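Local coordinates for galacto-N-biose/lacto-N-biose I transporter substrate-binding protein (Bifidobacterium longum, PDB 2Z8F) that binds galacto-N-biose, lacto-N-biose and related oligosaccharides such as lacto-N-tetraose as the solute-binding component of an ABC transporter, at residues A[26-40]-A[307-321]. Sequence-based numbering, arbitrary orientation.
Sequences DSEGMTLVNDIVAKW and FLDWFNTQVPDLVSQ
The carboxamide of Gln321 reaches into the loop ahead of helix 33-43 and is gripped by three hydrogen bonds. OE1 takes the backbone N of Asp26 at 2.9 Å on a lone pair, nearly straight at 170°. NE2 divides its hydrogens between Thr31 O, close to the amide plane, and OD1 of Asp26. That carboxylate stands 69° from the amide plane and also receives Val33 N, 2.8 Å from OD1, so Asp26 ties the first turn of the helix to the glutamine. A bend at chi2 of Gln321 swings the amide toward Asp26. Next to it, Ser320 OG accepts Thr31 N at 3.0 Å and donates to Asp317 O. In the two-lobed fold of periplasmic-type solute-binding proteins, helices 33-43 and 301-311 pack beside the mixed sheet of one lobe: Val37 and Phe307 both rest on Val49 of strand 47-53, while the side chain of Gln321 comes within about 6 Å of the bound galactose. Ile36 fills the middle, CG2 3.6 Å from Phe311 CE1 and CD1 against Asp317 CB. A water joins Asp317 OD2 to Lys39 NZ and Gln314 OE1. At the far end Trp40 lays its indole against Phe307 and Trp310, both of which come from the same side of its plane. Phe307 sends its CD1 edge onto the indole face in a T-shaped contact, planes at 76°, and its CA sits over the six-membered ring. Trp310 lies obliquely to the same indole, its CB 3.5 Å from Trp40 CZ3, and takes Trp40 CB over its own face; Trp40 NE1 is hydrogen-bonded to Ile47 O.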
loop_
_atom_site.group_PDB
_atom_site.type_symbol
_atom_site.label_atom_id
_atom_site.label_comp_id
_atom_site.label_asym_id
_atom_site.label_seq_id
_atom_site.Cartn_x
_atom_site.Cartn_y
_atom_site.Cartn_z
ATOM N N ASP A 26 -13.099 -6.361 3.596
ATOM C CA ASP A 26 -14.421 -6.993 3.805
ATOM C C ASP A 26 -15.303 -6.161 4.770
ATOM O O ASP A 26 -16.062 -6.710 5.599
ATOM C CB ASP A 26 -14.268 -8.444 4.316
ATOM C CG ASP A 26 -14.134 -9.491 3.192
ATOM O OD1 ASP A 26 -14.420 -9.187 2.002
ATOM O OD2 ASP A 26 -13.760 -10.644 3.519
ATOM N N SER A 27 -15.216 -4.842 4.660
ATOM C CA SER A 27 -16.012 -3.913 5.480
ATOM C C SER A 27 -17.451 -3.816 4.990
ATOM O O SER A 27 -17.762 -4.198 3.872
ATOM C CB SER A 27 -15.430 -2.511 5.406
ATOM O OG SER A 27 -14.115 -2.508 5.896
ATOM N N GLU A 28 -18.324 -3.261 5.829
ATOM C CA GLU A 28 -19.701 -2.988 5.431
ATOM C C GLU A 28 -19.723 -2.119 4.178
ATOM O O GLU A 28 -18.896 -1.218 4.019
ATOM C CB GLU A 28 -20.480 -2.336 6.585
ATOM C CG GLU A 28 -20.709 -3.268 7.775
ATOM C CD GLU A 28 -21.363 -2.595 8.974
ATOM O OE1 GLU A 28 -21.539 -1.354 8.966
ATOM O OE2 GLU A 28 -21.690 -3.313 9.948
ATOM N N GLY A 29 -20.615 -2.442 3.238
ATOM C CA GLY A 29 -20.707 -1.684 1.985
ATOM C C GLY A 29 -19.903 -2.274 0.833
ATOM O O GLY A 29 -20.142 -1.962 -0.342
ATOM N N MET A 30 -18.939 -3.117 1.172
ATOM C CA MET A 30 -18.091 -3.782 0.190
ATOM C C MET A 30 -18.704 -5.083 -0.350
ATOM O O MET A 30 -19.518 -5.742 0.339
ATOM C CB MET A 30 -16.747 -4.081 0.835
ATOM C CG MET A 30 -16.042 -2.809 1.276
ATOM S SD MET A 30 -14.372 -3.184 1.790
ATOM C CE MET A 30 -13.636 -1.526 1.855
ATOM N N THR A 31 -18.314 -5.455 -1.564
ATOM C CA THR A 31 -18.649 -6.782 -2.102
ATOM C C THR A 31 -17.664 -7.759 -1.480
ATOM O O THR A 31 -16.463 -7.725 -1.751
ATOM C CB THR A 31 -18.605 -6.825 -3.664
ATOM O OG1 THR A 31 -19.509 -5.847 -4.187
ATOM C CG2 THR A 31 -18.961 -8.218 -4.186
ATOM N N LEU A 32 -18.166 -8.610 -0.589
ATOM C CA LEU A 32 -17.283 -9.440 0.199
ATOM C C LEU A 32 -16.510 -10.426 -0.646
ATOM O O LEU A 32 -17.028 -10.943 -1.636
ATOM C CB LEU A 32 -18.095 -10.235 1.232
ATOM C CG LEU A 32 -18.849 -9.337 2.206
ATOM C CD1 LEU A 32 -19.843 -10.217 2.969
ATOM C CD2 LEU A 32 -17.894 -8.667 3.185
ATOM N N VAL A 33 -15.277 -10.709 -0.238
ATOM C CA VAL A 33 -14.481 -11.679 -0.982
ATOM C C VAL A 33 -15.258 -12.998 -1.139
ATOM O O VAL A 33 -15.276 -13.598 -2.211
ATOM C CB VAL A 33 -13.088 -11.935 -0.360
ATOM C CG1 VAL A 33 -12.377 -13.048 -1.089
ATOM C CG2 VAL A 33 -12.267 -10.657 -0.386
ATOM N N ASN A 34 -15.954 -13.428 -0.096
ATOM C CA ASN A 34 -16.676 -14.681 -0.212
ATOM C C ASN A 34 -17.823 -14.673 -1.211
ATOM O O ASN A 34 -18.143 -15.713 -1.798
ATOM C CB ASN A 34 -17.174 -15.116 1.149
ATOM C CG ASN A 34 -16.026 -15.559 2.066
ATOM O OD1 ASN A 34 -16.024 -15.244 3.240
ATOM N ND2 ASN A 34 -15.052 -16.298 1.516
ATOM N N ASP A 35 -18.419 -13.502 -1.401
ATOM C CA ASP A 35 -19.492 -13.338 -2.376
ATOM C C ASP A 35 -18.910 -13.280 -3.795
ATOM O O ASP A 35 -19.541 -13.746 -4.741
ATOM C CB ASP A 35 -20.360 -12.136 -2.037
ATOM C CG ASP A 35 -21.222 -12.385 -0.794
ATOM O OD1 ASP A 35 -21.743 -13.505 -0.660
ATOM O OD2 ASP A 35 -21.341 -11.489 0.045
ATOM N N ILE A 36 -17.693 -12.761 -3.943
ATOM C CA ILE A 36 -17.032 -12.803 -5.249
ATOM C C ILE A 36 -16.698 -14.272 -5.612
ATOM O O ILE A 36 -17.072 -14.794 -6.696
ATOM C CB ILE A 36 -15.731 -11.933 -5.252
ATOM C CG1 ILE A 36 -16.026 -10.478 -4.846
ATOM C CG2 ILE A 36 -15.044 -11.993 -6.646
ATOM C CD1 ILE A 36 -14.748 -9.659 -4.460
ATOM N N VAL A 37 -16.022 -14.956 -4.689
ATOM C CA VAL A 37 -15.596 -16.332 -4.871
ATOM C C VAL A 37 -16.814 -17.254 -5.073
ATOM O O VAL A 37 -16.751 -18.184 -5.859
ATOM C CB VAL A 37 -14.678 -16.801 -3.711
ATOM C CG1 VAL A 37 -14.304 -18.260 -3.840
ATOM C CG2 VAL A 37 -13.386 -15.952 -3.731
ATOM N N ALA A 38 -17.936 -16.964 -4.407
ATOM C CA ALA A 38 -19.144 -17.779 -4.621
ATOM C C ALA A 38 -19.607 -17.821 -6.080
ATOM O O ALA A 38 -20.138 -18.835 -6.544
ATOM C CB ALA A 38 -20.284 -17.320 -3.723
ATOM N N LYS A 39 -19.417 -16.715 -6.790
ATOM C CA LYS A 39 -19.734 -16.667 -8.225
ATOM C C LYS A 39 -18.852 -17.650 -9.000
ATOM O O LYS A 39 -19.343 -18.398 -9.866
ATOM C CB LYS A 39 -19.521 -15.249 -8.755
ATOM C CG LYS A 39 -20.465 -14.214 -8.171
ATOM C CD LYS A 39 -20.205 -12.809 -8.786
ATOM C CE LYS A 39 -20.507 -12.762 -10.282
ATOM N NZ LYS A 39 -20.204 -11.406 -10.889
ATOM N N TRP A 40 -17.549 -17.657 -8.687
ATOM C CA TRP A 40 -16.636 -18.632 -9.291
ATOM C C TRP A 40 -17.078 -20.068 -8.987
ATOM O O TRP A 40 -17.211 -20.889 -9.889
ATOM C CB TRP A 40 -15.188 -18.415 -8.817
ATOM C CG TRP A 40 -14.304 -19.504 -9.282
ATOM C CD1 TRP A 40 -14.035 -20.688 -8.634
ATOM C CD2 TRP A 40 -13.573 -19.551 -10.513
ATOM N NE1 TRP A 40 -13.186 -21.460 -9.383
ATOM C CE2 TRP A 40 -12.886 -20.782 -10.543
ATOM C CE3 TRP A 40 -13.449 -18.676 -11.603
ATOM C CZ2 TRP A 40 -12.064 -21.163 -11.622
ATOM C CZ3 TRP A 40 -12.624 -19.043 -12.668
ATOM C CH2 TRP A 40 -11.953 -20.289 -12.678
ATOM N N PHE A 307 -8.094 -19.554 -11.506
ATOM C CA PHE A 307 -8.985 -18.823 -10.610
ATOM C C PHE A 307 -8.479 -17.413 -10.336
ATOM O O PHE A 307 -9.248 -16.461 -10.418
ATOM C CB PHE A 307 -9.224 -19.576 -9.280
ATOM C CG PHE A 307 -9.645 -18.649 -8.160
ATOM C CD1 PHE A 307 -10.964 -18.191 -8.082
ATOM C CD2 PHE A 307 -8.716 -18.183 -7.205
ATOM C CE1 PHE A 307 -11.376 -17.292 -7.094
ATOM C CE2 PHE A 307 -9.120 -17.292 -6.207
ATOM C CZ PHE A 307 -10.464 -16.830 -6.152
ATOM N N LEU A 308 -7.177 -17.281 -10.038
ATOM C CA LEU A 308 -6.624 -15.984 -9.666
ATOM C C LEU A 308 -6.798 -14.943 -10.769
ATOM O O LEU A 308 -7.129 -13.790 -10.492
ATOM C CB LEU A 308 -5.138 -16.095 -9.319
ATOM C CG LEU A 308 -4.524 -14.792 -8.782
ATOM C CD1 LEU A 308 -5.338 -14.197 -7.578
ATOM C CD2 LEU A 308 -3.103 -15.137 -8.372
ATOM N N ASP A 309 -6.544 -15.352 -12.021
ATOM C CA ASP A 309 -6.751 -14.463 -13.132
ATOM C C ASP A 309 -8.197 -13.984 -13.192
ATOM O O ASP A 309 -8.454 -12.812 -13.437
ATOM C CB ASP A 309 -6.344 -15.116 -14.449
ATOM C CG ASP A 309 -6.761 -14.306 -15.633
ATOM O OD1 ASP A 309 -6.070 -13.284 -15.921
ATOM O OD2 ASP A 309 -7.784 -14.655 -16.273
ATOM N N TRP A 310 -9.148 -14.896 -12.973
ATOM C CA TRP A 310 -10.541 -14.480 -12.936
ATOM C C TRP A 310 -10.759 -13.495 -11.770
ATOM O O TRP A 310 -11.321 -12.406 -11.955
ATOM C CB TRP A 310 -11.485 -15.702 -12.808
ATOM C CG TRP A 310 -12.945 -15.314 -12.726
ATOM C CD1 TRP A 310 -13.820 -15.095 -13.771
ATOM C CD2 TRP A 310 -13.696 -15.079 -11.526
ATOM N NE1 TRP A 310 -15.066 -14.736 -13.283
ATOM C CE2 TRP A 310 -15.012 -14.729 -11.910
ATOM C CE3 TRP A 310 -13.380 -15.136 -10.157
ATOM C CZ2 TRP A 310 -16.019 -14.435 -10.968
ATOM C CZ3 TRP A 310 -14.364 -14.836 -9.239
ATOM C CH2 TRP A 310 -15.671 -14.501 -9.646
ATOM N N PHE A 311 -10.305 -13.870 -10.573
ATOM C CA PHE A 311 -10.568 -13.049 -9.393
ATOM C C PHE A 311 -9.991 -11.650 -9.567
ATOM O O PHE A 311 -10.663 -10.653 -9.299
ATOM C CB PHE A 311 -10.020 -13.720 -8.120
ATOM C CG PHE A 311 -10.394 -13.001 -6.858
ATOM C CD1 PHE A 311 -11.576 -13.317 -6.187
ATOM C CD2 PHE A 311 -9.567 -12.016 -6.333
ATOM C CE1 PHE A 311 -11.920 -12.648 -5.021
ATOM C CE2 PHE A 311 -9.887 -11.330 -5.194
ATOM C CZ PHE A 311 -11.072 -11.656 -4.502
ATOM N N ASN A 312 -8.755 -11.577 -10.048
ATOM C CA ASN A 312 -8.059 -10.295 -10.172
ATOM C C ASN A 312 -8.538 -9.447 -11.341
ATOM O O ASN A 312 -8.066 -8.313 -11.525
ATOM C CB ASN A 312 -6.547 -10.514 -10.273
ATOM C CG ASN A 312 -5.915 -10.828 -8.941
ATOM O OD1 ASN A 312 -6.607 -10.973 -7.918
ATOM N ND2 ASN A 312 -4.583 -10.908 -8.930
ATOM N N THR A 313 -9.461 -9.988 -12.139
ATOM C CA THR A 313 -10.113 -9.206 -13.193
ATOM C C THR A 313 -11.593 -8.884 -12.910
ATOM O O THR A 313 -12.302 -8.383 -13.788
ATOM C CB THR A 313 -9.924 -9.840 -14.636
ATOM O OG1 THR A 313 -10.411 -11.183 -14.655
ATOM C CG2 THR A 313 -8.451 -9.846 -15.038
ATOM N N GLN A 314 -12.050 -9.133 -11.674
ATOM C CA GLN A 314 -13.401 -8.693 -11.260
ATOM C C GLN A 314 -13.347 -7.236 -10.804
ATOM O O GLN A 314 -13.537 -6.907 -9.632
ATOM C CB GLN A 314 -13.978 -9.620 -10.158
ATOM C CG GLN A 314 -14.055 -11.102 -10.601
ATOM C CD GLN A 314 -14.690 -11.242 -11.987
ATOM O OE1 GLN A 314 -15.863 -10.940 -12.176
ATOM N NE2 GLN A 314 -13.897 -11.652 -12.967
ATOM N N VAL A 315 -13.081 -6.343 -11.756
ATOM C CA VAL A 315 -12.740 -4.972 -11.449
ATOM C C VAL A 315 -13.703 -4.256 -10.486
ATOM O O VAL A 315 -13.258 -3.755 -9.448
ATOM C CB VAL A 315 -12.424 -4.195 -12.749
ATOM C CG1 VAL A 315 -12.341 -2.689 -12.515
ATOM C CG2 VAL A 315 -11.114 -4.746 -13.329
ATOM N N PRO A 316 -15.002 -4.174 -10.821
ATOM C CA PRO A 316 -15.882 -3.447 -9.890
ATOM C C PRO A 316 -15.862 -4.014 -8.451
ATOM O O PRO A 316 -15.889 -3.241 -7.492
ATOM C CB PRO A 316 -17.265 -3.586 -10.522
ATOM C CG PRO A 316 -17.002 -3.898 -11.976
ATOM C CD PRO A 316 -15.720 -4.652 -12.025
ATOM N N ASP A 317 -15.815 -5.336 -8.322
ATOM C CA ASP A 317 -15.831 -5.962 -6.996
ATOM C C ASP A 317 -14.554 -5.621 -6.227
ATOM O O ASP A 317 -14.602 -5.293 -5.055
ATOM C CB ASP A 317 -16.006 -7.476 -7.083
ATOM C CG ASP A 317 -17.351 -7.898 -7.690
ATOM O OD1 ASP A 317 -18.305 -7.102 -7.703
ATOM O OD2 ASP A 317 -17.431 -9.058 -8.135
ATOM N N LEU A 318 -13.406 -5.679 -6.907
ATOM C CA LEU A 318 -12.145 -5.268 -6.272
ATOM C C LEU A 318 -12.164 -3.789 -5.890
ATOM O O LEU A 318 -11.684 -3.399 -4.800
ATOM C CB LEU A 318 -10.983 -5.519 -7.248
ATOM C CG LEU A 318 -10.728 -6.978 -7.691
ATOM C CD1 LEU A 318 -9.705 -7.055 -8.836
ATOM C CD2 LEU A 318 -10.271 -7.839 -6.542
ATOM N N VAL A 319 -12.672 -2.944 -6.797
ATOM C CA VAL A 319 -12.787 -1.523 -6.498
ATOM C C VAL A 319 -13.608 -1.304 -5.236
ATOM O O VAL A 319 -13.257 -0.465 -4.416
ATOM C CB VAL A 319 -13.343 -0.696 -7.684
ATOM C CG1 VAL A 319 -13.764 0.712 -7.251
ATOM C CG2 VAL A 319 -12.319 -0.656 -8.838
ATOM N N SER A 320 -14.660 -2.109 -5.048
ATOM C CA SER A 320 -15.493 -1.966 -3.857
ATOM C C SER A 320 -14.702 -2.130 -2.539
ATOM O O SER A 320 -15.048 -1.525 -1.509
ATOM C CB SER A 320 -16.683 -2.942 -3.906
ATOM O OG SER A 320 -16.339 -4.223 -3.410
ATOM N N GLN A 321 -13.642 -2.943 -2.595
ATOM C CA GLN A 321 -12.733 -3.179 -1.454
ATOM C C GLN A 321 -11.708 -2.053 -1.279
ATOM O O GLN A 321 -10.885 -2.082 -0.351
ATOM C CB GLN A 321 -11.995 -4.510 -1.654
ATOM C CG GLN A 321 -12.882 -5.778 -1.560
ATOM C CD GLN A 321 -13.157 -6.263 -0.135
ATOM O OE1 GLN A 321 -12.429 -5.955 0.825
ATOM N NE2 GLN A 321 -14.213 -7.094 -0.002
HETATM O O HOH W 1 -19.245 -4.957 -6.837
HETATM O O HOH W 2 -17.663 -10.513 -10.288
#